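Local structure of centrosomal protein of 104 kDa (Homo sapiens, 5LPH) at residues 73-78 with 116-121; 182-187 with 219-224; 198-203 with 235-240. The protein is required for building cilia and for structural integrity at the ciliary tip, and interacts with tubulin, this piece being its TOG domain. One frame throughout, in Å; residues are numbered along the deposited sequence. Where two conformers were deposited one is given.

Contact 1 (73-78 with 116-121)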
# COMPACT_ATOMS: atom_id res chain seq x y z
N LYS A 73 5.63 -23.94 -5.49
CA LYS A 73 5.78 -24.66 -4.22
C LYS A 73 4.63 -24.43 -3.24
O LYS A 73 4.16 -25.37 -2.61
CB LYS A 73 7.12 -24.29 -3.56
CG LYS A 73 7.33 -24.82 -2.15
CD LYS A 73 8.81 -24.85 -1.79
CE LYS A 73 9.03 -24.90 -0.28
NZ LYS A 73 10.48 -24.90 0.04
N LEU A 74 4.20 -23.17 -3.10
CA LEU A 74 3.10 -22.84 -2.18
C LEU A 74 1.80 -23.54 -2.55
O LEU A 74 1.13 -24.07 -1.67
CB LEU A 74 2.87 -21.32 -2.11
CG LEU A 74 3.91 -20.48 -1.35
CD1 LEU A 74 3.68 -18.99 -1.51
CD2 LEU A 74 3.89 -20.82 0.11
N MSE A 75 1.45 -23.54 -3.83
CA MSE A 75 0.18 -24.14 -4.29
C MSE A 75 0.20 -25.64 -4.45
O MSE A 75 -0.86 -26.24 -4.59
CB MSE A 75 -0.27 -23.48 -5.60
CG MSE A 75 -0.63 -22.01 -5.41
SE MSE A 75 -1.94 -21.68 -3.95
CE MSE A 75 -3.49 -22.55 -4.80
N GLU A 76 1.38 -26.26 -4.43
CA GLU A 76 1.47 -27.73 -4.44
C GLU A 76 1.38 -28.35 -3.04
O GLU A 76 1.29 -29.57 -2.93
CB GLU A 76 2.77 -28.18 -5.12
CG GLU A 76 2.78 -27.95 -6.62
CD GLU A 76 4.11 -28.31 -7.28
OE1 GLU A 76 4.97 -28.95 -6.63
OE2 GLU A 76 4.29 -27.96 -8.46
N MSE A 77 1.39 -27.54 -1.98
CA MSE A 77 1.31 -28.08 -0.62
C MSE A 77 -0.08 -28.61 -0.36
O MSE A 77 -1.05 -27.88 -0.56
CB MSE A 77 1.67 -27.04 0.43
CG MSE A 77 3.18 -26.88 0.50
SE MSE A 77 3.59 -25.27 1.54
CE MSE A 77 4.40 -26.19 3.09
N PRO A 78 -0.20 -29.86 0.09
CA PRO A 78 -1.51 -30.49 0.21
C PRO A 78 -2.40 -29.90 1.32
O PRO A 78 -1.88 -29.32 2.29
CB PRO A 78 -1.17 -31.96 0.51
CG PRO A 78 0.15 -31.90 1.21
CD PRO A 78 0.88 -30.73 0.61
N LEU A 116 2.32 -12.34 -4.25
CA LEU A 116 1.58 -11.72 -3.14
C LEU A 116 0.08 -11.92 -3.31
O LEU A 116 -0.60 -12.32 -2.37
CB LEU A 116 1.90 -10.22 -3.03
CG LEU A 116 1.31 -9.45 -1.85
CD1 LEU A 116 1.55 -10.14 -0.52
CD2 LEU A 116 1.87 -8.03 -1.82
N LYS A 117 -0.41 -11.67 -4.52
CA LYS A 117 -1.82 -11.88 -4.84
C LYS A 117 -2.25 -13.35 -4.64
O LYS A 117 -3.32 -13.60 -4.09
CB LYS A 117 -2.15 -11.41 -6.26
CG LYS A 117 -3.57 -11.73 -6.70
CD LYS A 117 -4.02 -10.91 -7.89
CE LYS A 117 -5.39 -11.37 -8.37
NZ LYS A 117 -5.82 -10.66 -9.60
N MSE A 118 -1.41 -14.29 -5.06
CA MSE A 118 -1.71 -15.72 -4.89
C MSE A 118 -1.79 -16.09 -3.43
O MSE A 118 -2.64 -16.88 -3.03
CB MSE A 118 -0.67 -16.59 -5.60
CG MSE A 118 -0.94 -18.09 -5.43
SE MSE A 118 0.01 -18.73 -3.82
CE MSE A 118 1.74 -18.62 -4.74
N ILE A 119 -0.89 -15.55 -2.61
CA ILE A 119 -0.88 -15.84 -1.16
C ILE A 119 -2.17 -15.35 -0.48
O ILE A 119 -2.79 -16.10 0.28
CB ILE A 119 0.36 -15.23 -0.46
CG1 ILE A 119 1.63 -15.97 -0.89
CG2 ILE A 119 0.24 -15.33 1.06
CD1 ILE A 119 2.91 -15.20 -0.64
N ILE A 120 -2.57 -14.11 -0.75
CA ILE A 120 -3.76 -13.53 -0.12
C ILE A 120 -5.06 -14.15 -0.65
O ILE A 120 -5.95 -14.46 0.13
CB ILE A 120 -3.79 -11.99 -0.28
CG1 ILE A 120 -2.61 -11.35 0.47
CG2 ILE A 120 -5.11 -11.41 0.24
CD1 ILE A 120 -2.29 -9.93 0.03
N THR A 121 -5.15 -14.34 -1.97
CA THR A 121 -6.40 -14.71 -2.66
C THR A 121 -6.62 -16.21 -2.88
O THR A 121 -7.76 -16.63 -3.09
CB THR A 121 -6.45 -13.93 -4.01
OG1 THR A 121 -6.51 -12.53 -3.72
CG2 THR A 121 -7.62 -14.28 -4.98
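Leu74, in the last turn of helix 60-76, reaches across to Met118 and Ile119 on helix 106-126. Its CB already lies 3.9 Å from the CE methyl of Met118. CG then leaves beside the backbone N, opposite the carbonyl carbon (chi1 -73°), which sends the isobutyl group out toward the partner helix. CD1 makes the tip contacts: it sits 3.7 Å from CG1 of Ile119, with the CD1 methyl of Ile119 slightly farther off, and 3.8 Å from CE of Met118. Leu74 crosses both partners at a slant, and its CD1 touches two successive residues of the opposing helix.

Beside it, Met75 and Met118, both modelled as selenomethionine, run past each other in opposite directions. Each chain is bent at its second and third torsions. In the conformer of Met118 described, one of two deposited, SE of Met75 comes 3.5 Å from SE of Met118, and CG of Met75 lies 3.7 Å from that same SE. Both this approach and the touch of CE on Leu74 rest on that conformer and are to that extent uncertain. No hydrogen bond crosses between the segments, and what joins them is apolar contact between side chains.

In the wider TOG domain, an all-helical stack of the HEAT type, helix 83-100 comes between these two helices in the chain and covers the seam: Leu74 also packs on its Thr89 and Ser93, and Ile119 on its Leu90. Ile119 touches Cys137 of helix 131-147 as well, while Met75, only partly buried, lies along Gln122 and Lys126 of helix 106-126.

Contact 2 (182-187 with 219-224)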
# COMPACT_ATOMS: atom_id res chain seq x y z
N TYR A 182 -3.32 3.51 6.07
CA TYR A 182 -2.05 3.95 5.48
C TYR A 182 -2.22 5.17 4.59
O TYR A 182 -1.34 6.03 4.54
CB TYR A 182 -1.38 2.84 4.67
CG TYR A 182 -0.87 1.72 5.53
CD1 TYR A 182 0.19 1.93 6.41
CD2 TYR A 182 -1.46 0.46 5.49
CE1 TYR A 182 0.65 0.90 7.22
CE2 TYR A 182 -1.01 -0.56 6.30
CZ TYR A 182 0.04 -0.34 7.16
OH TYR A 182 0.48 -1.37 7.93
N LEU A 183 -3.35 5.24 3.88
CA LEU A 183 -3.60 6.31 2.92
C LEU A 183 -3.95 7.66 3.55
O LEU A 183 -3.83 8.69 2.90
CB LEU A 183 -4.69 5.90 1.93
CG LEU A 183 -4.40 4.65 1.10
CD1 LEU A 183 -5.63 4.24 0.30
CD2 LEU A 183 -3.21 4.87 0.17
N VAL A 184 -4.39 7.65 4.82
CA VAL A 184 -4.68 8.89 5.56
C VAL A 184 -3.55 9.34 6.50
O VAL A 184 -3.71 10.30 7.24
CB VAL A 184 -6.03 8.82 6.35
CG1 VAL A 184 -7.18 8.51 5.41
CG2 VAL A 184 -5.98 7.80 7.50
N GLN A 185 -2.40 8.66 6.45
CA GLN A 185 -1.24 9.04 7.26
C GLN A 185 -0.69 10.34 6.67
O GLN A 185 -0.57 10.45 5.45
CB GLN A 185 -0.16 7.94 7.25
CG GLN A 185 0.82 8.05 8.40
CD GLN A 185 1.85 6.94 8.42
OE1 GLN A 185 1.58 5.81 8.03
NE2 GLN A 185 3.05 7.26 8.91
N PRO A 186 -0.35 11.32 7.52
CA PRO A 186 -0.03 12.63 6.95
C PRO A 186 1.22 12.64 6.06
O PRO A 186 2.15 11.87 6.29
CB PRO A 186 0.18 13.53 8.18
CG PRO A 186 -0.14 12.69 9.38
CD PRO A 186 -0.02 11.27 8.96
N LEU A 187 1.20 13.50 5.05
CA LEU A 187 2.32 13.65 4.12
C LEU A 187 3.48 14.31 4.85
O LEU A 187 3.30 15.33 5.51
CB LEU A 187 1.91 14.48 2.90
CG LEU A 187 0.81 13.83 2.04
CD1 LEU A 187 0.20 14.79 1.02
CD2 LEU A 187 1.34 12.59 1.34
N ILE A 219 -14.77 10.58 8.45
CA ILE A 219 -14.73 12.03 8.30
C ILE A 219 -13.53 12.56 9.11
O ILE A 219 -12.81 13.43 8.64
CB ILE A 219 -16.05 12.69 8.78
CG1 ILE A 219 -17.21 12.38 7.80
CG2 ILE A 219 -15.90 14.20 8.88
CD1 ILE A 219 -18.59 12.51 8.42
N ASP A 220 -13.32 12.01 10.31
CA ASP A 220 -12.22 12.42 11.18
C ASP A 220 -10.82 12.28 10.55
O ASP A 220 -10.13 13.28 10.39
CB ASP A 220 -12.28 11.67 12.53
CG ASP A 220 -11.37 12.28 13.58
OD1 ASP A 220 -11.54 13.47 13.90
OD2 ASP A 220 -10.47 11.58 14.09
N ASN A 221 -10.42 11.07 10.17
CA ASN A 221 -9.07 10.85 9.59
C ASN A 221 -8.87 11.43 8.18
O ASN A 221 -7.79 11.91 7.85
CB ASN A 221 -8.59 9.39 9.71
CG ASN A 221 -9.47 8.39 8.96
OD1 ASN A 221 -10.14 8.72 7.99
ND2 ASN A 221 -9.46 7.15 9.43
N VAL A 222 -9.93 11.44 7.37
CA VAL A 222 -9.87 12.06 6.02
C VAL A 222 -9.63 13.58 6.09
O VAL A 222 -8.78 14.12 5.38
CB VAL A 222 -11.16 11.74 5.21
CG1 VAL A 222 -11.25 12.58 3.94
CG2 VAL A 222 -11.25 10.25 4.88
N MSE A 223 -10.41 14.27 6.93
CA MSE A 223 -10.32 15.74 7.05
C MSE A 223 -9.04 16.15 7.74
O MSE A 223 -8.41 17.12 7.33
CB MSE A 223 -11.52 16.29 7.83
CG MSE A 223 -12.84 16.15 7.06
SE MSE A 223 -12.87 17.20 5.39
CE MSE A 223 -12.07 18.88 6.03
N LYS A 224 -8.68 15.41 8.79
CA LYS A 224 -7.39 15.58 9.48
C LYS A 224 -6.23 15.54 8.47
O LYS A 224 -5.37 16.41 8.50
CB LYS A 224 -7.24 14.48 10.54
CG LYS A 224 -5.94 14.34 11.34
CD LYS A 224 -5.08 15.56 11.55
CE LYS A 224 -3.98 15.29 12.57
NZ LYS A 224 -2.85 16.25 12.44
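Val184 touches Asn221 with both of its methyls. CG2 rests 3.8 Å from CB of Asn221 and equally near its CG, while CG1 lies 3.9 Å from OD1. The two side chains meet at a slant; CG2 lies against CB, CG and, more loosely, ND2, while CG1 is the branch near OD1. A looser touch, 4.5 Å between CG1 of Val184 and CG2 of Val222, is the one purely apolar pair.

The next shell fixes the amide against which the valine packs. CG of Asn221 stands between its own backbone N and carbonyl carbon (chi1 62°), folding the group back toward the start of helix 219-229. There OD1 accepts a hydrogen bond from the backbone N of Thr218, and ND2 donates to the carbonyl O of Gly216. Both ends of the amide are thus engaged, which should leave it little freedom to rotate under the methyls.

Val184 is the first residue to leave helical geometry after helix 178-183, so the contact sets the exit of one helix against the opening turn of another. Helix 193-210, which lies between them in sequence, adds Leu203 to the valine's surroundings, and Phe217, in the loop just before helix 219-229, touches it too. The side chain of Val222 packs on Met248 of helix 235-252.

Contact 3 (198-203 with 235-240)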
# COMPACT_ATOMS: atom_id res chain seq x y z
N SER A 198 0.58 10.43 -5.59
CA SER A 198 0.09 9.05 -5.64
C SER A 198 -0.79 8.69 -4.44
O SER A 198 -1.82 8.06 -4.61
CB SER A 198 1.25 8.04 -5.74
OG SER A 198 1.89 8.11 -7.01
N GLN A 199 -0.36 9.10 -3.25
CA GLN A 199 -1.14 8.84 -2.03
C GLN A 199 -2.52 9.53 -2.09
O GLN A 199 -3.53 8.94 -1.74
CB GLN A 199 -0.38 9.30 -0.79
CG GLN A 199 -1.07 8.92 0.52
CD GLN A 199 -0.23 9.17 1.76
OE1 GLN A 199 1.00 9.24 1.71
NE2 GLN A 199 -0.90 9.29 2.90
N MSE A 200 -2.53 10.77 -2.55
CA MSE A 200 -3.76 11.54 -2.72
C MSE A 200 -4.68 10.96 -3.75
O MSE A 200 -5.90 10.92 -3.55
CB MSE A 200 -3.39 12.97 -3.07
CG MSE A 200 -3.13 13.69 -1.79
SE MSE A 200 -2.41 15.45 -2.21
CE MSE A 200 -3.68 16.36 -0.99
N GLY A 201 -4.11 10.53 -4.88
CA GLY A 201 -4.87 9.83 -5.91
C GLY A 201 -5.53 8.56 -5.41
O GLY A 201 -6.69 8.32 -5.69
N LEU A 202 -4.77 7.75 -4.68
CA LEU A 202 -5.29 6.52 -4.08
C LEU A 202 -6.37 6.79 -3.03
O LEU A 202 -7.37 6.07 -2.98
CB LEU A 202 -4.17 5.70 -3.43
CG LEU A 202 -3.30 4.90 -4.38
CD1 LEU A 202 -1.99 4.49 -3.71
CD2 LEU A 202 -4.05 3.68 -4.89
N LEU A 203 -6.17 7.82 -2.21
CA LEU A 203 -7.14 8.23 -1.21
C LEU A 203 -8.46 8.60 -1.87
O LEU A 203 -9.50 8.03 -1.52
CB LEU A 203 -6.61 9.40 -0.39
CG LEU A 203 -7.54 10.04 0.66
CD1 LEU A 203 -8.11 9.00 1.61
CD2 LEU A 203 -6.76 11.08 1.44
N TYR A 235 2.51 23.26 -4.66
CA TYR A 235 1.23 23.87 -5.02
C TYR A 235 0.17 22.83 -5.39
O TYR A 235 -0.97 22.90 -4.92
CB TYR A 235 1.41 24.86 -6.18
CG TYR A 235 0.11 25.47 -6.68
CD1 TYR A 235 -0.50 26.53 -6.00
CD2 TYR A 235 -0.52 24.97 -7.83
CE1 TYR A 235 -1.69 27.08 -6.45
CE2 TYR A 235 -1.72 25.51 -8.28
CZ TYR A 235 -2.30 26.57 -7.59
OH TYR A 235 -3.48 27.11 -8.03
N GLU A 236 0.55 21.89 -6.24
CA GLU A 236 -0.35 20.84 -6.72
C GLU A 236 -0.90 19.94 -5.59
O GLU A 236 -2.04 19.47 -5.66
CB GLU A 236 0.33 20.04 -7.83
CG GLU A 236 -0.58 19.24 -8.74
CD GLU A 236 0.19 18.51 -9.82
OE1 GLU A 236 -0.41 18.16 -10.85
OE2 GLU A 236 1.40 18.29 -9.66
N VAL A 237 -0.10 19.70 -4.54
CA VAL A 237 -0.57 18.97 -3.35
C VAL A 237 -1.66 19.77 -2.62
O VAL A 237 -2.72 19.23 -2.30
CB VAL A 237 0.60 18.63 -2.38
CG1 VAL A 237 0.08 18.18 -1.01
CG2 VAL A 237 1.50 17.57 -2.99
N ARG A 238 -1.39 21.04 -2.36
CA ARG A 238 -2.37 21.93 -1.71
C ARG A 238 -3.65 22.01 -2.53
O ARG A 238 -4.75 21.94 -1.97
CB ARG A 238 -1.79 23.33 -1.52
CG ARG A 238 -0.59 23.40 -0.59
CD ARG A 238 -0.35 24.83 -0.13
NE ARG A 238 -0.04 25.74 -1.23
CZ ARG A 238 1.16 25.91 -1.79
NH1 ARG A 238 2.23 25.22 -1.38
NH2 ARG A 238 1.31 26.78 -2.78
N GLU A 239 -3.51 22.15 -3.85
CA GLU A 239 -4.66 22.23 -4.75
C GLU A 239 -5.54 20.97 -4.72
O GLU A 239 -6.76 21.08 -4.80
CB GLU A 239 -4.20 22.53 -6.19
CG GLU A 239 -5.32 22.92 -7.15
CD GLU A 239 -4.84 23.14 -8.58
OE1 GLU A 239 -3.65 22.92 -8.88
OE2 GLU A 239 -5.68 23.53 -9.42
N THR A 240 -4.93 19.79 -4.60
CA THR A 240 -5.69 18.53 -4.52
C THR A 240 -6.41 18.40 -3.17
O THR A 240 -7.51 17.84 -3.10
CB THR A 240 -4.81 17.29 -4.76
OG1 THR A 240 -3.91 17.51 -5.85
CG2 THR A 240 -5.67 16.04 -5.05
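Met200, modelled as selenomethionine, reaches Val237 and Thr240 through its torsions: CG leaves beside the backbone N (chi1 -85°), the next bond keeps the chain extended, and a turn at the last one (chi3 131°) swings the methyl toward the opposing helix. This is helix-on-helix packing in a HEAT-type stack, with helix 193-210 laid against helix 235-252, the latter inside the HEAT 2 repeat of this TOG domain.

The selenium and the methyl carry the contact. SE lies 3.9 Å from CG1 of Val237, which stands anti to its own backbone N, and the two side chains cross at about a right angle. Thr240 is met at a slant: its CB is 4.0 Å from SE and also 4.0 Å from CE, so the tip of Met200 lies against the root of the threonine's branch. Both Met200 and Val237 are buried, and no hydrogen bond runs between the segments.

Neighbouring side chains complete the packing. Phe225 and Ala229 of helix 219-229 touch Met200, while Ala196 and Met197, one turn earlier on helix 193-210, touch Val237; Met197 reaches Thr240 too. The methionine therefore sits where three helices meet.

Thr240 places its polar end within its own helix. OG1 donates to the carbonyl O of Glu236, one turn back, at 2.7 Å and with a C=O...donor angle of 156°; that oxygen also accepts from the backbone N of Thr240. With the hydroxyl turned to its own backbone, the threonine presents carbon to Met200. The closest approach of all is made to backbone: CE of Met200 lies 3.3 Å from the carbonyl O of Val237.

In the fold
Contacts 2 and 3 lie on the same side of the chain's centre, their own centres about 12 Å apart, and their segments alternate along the chain. Gln199, in the helix of contact 3, joins them: its NE2 probably hydrogen-bonds to the carbonyl oxygens of Leu183 and Gln185 in contact 2. Contact 1 stands apart on the opposite side, its centre about 33 Å from that of contact 2. Contacts 1 and 3 are buried helix-to-helix packing built around methionine side chains, modelled as selenomethionine; contact 2 is only partly buried, involves a helix exit, and sets a valine on a hydrogen-bonded amide. Residues 219-224 and 235-240 both fall within HEAT 2 (216-252).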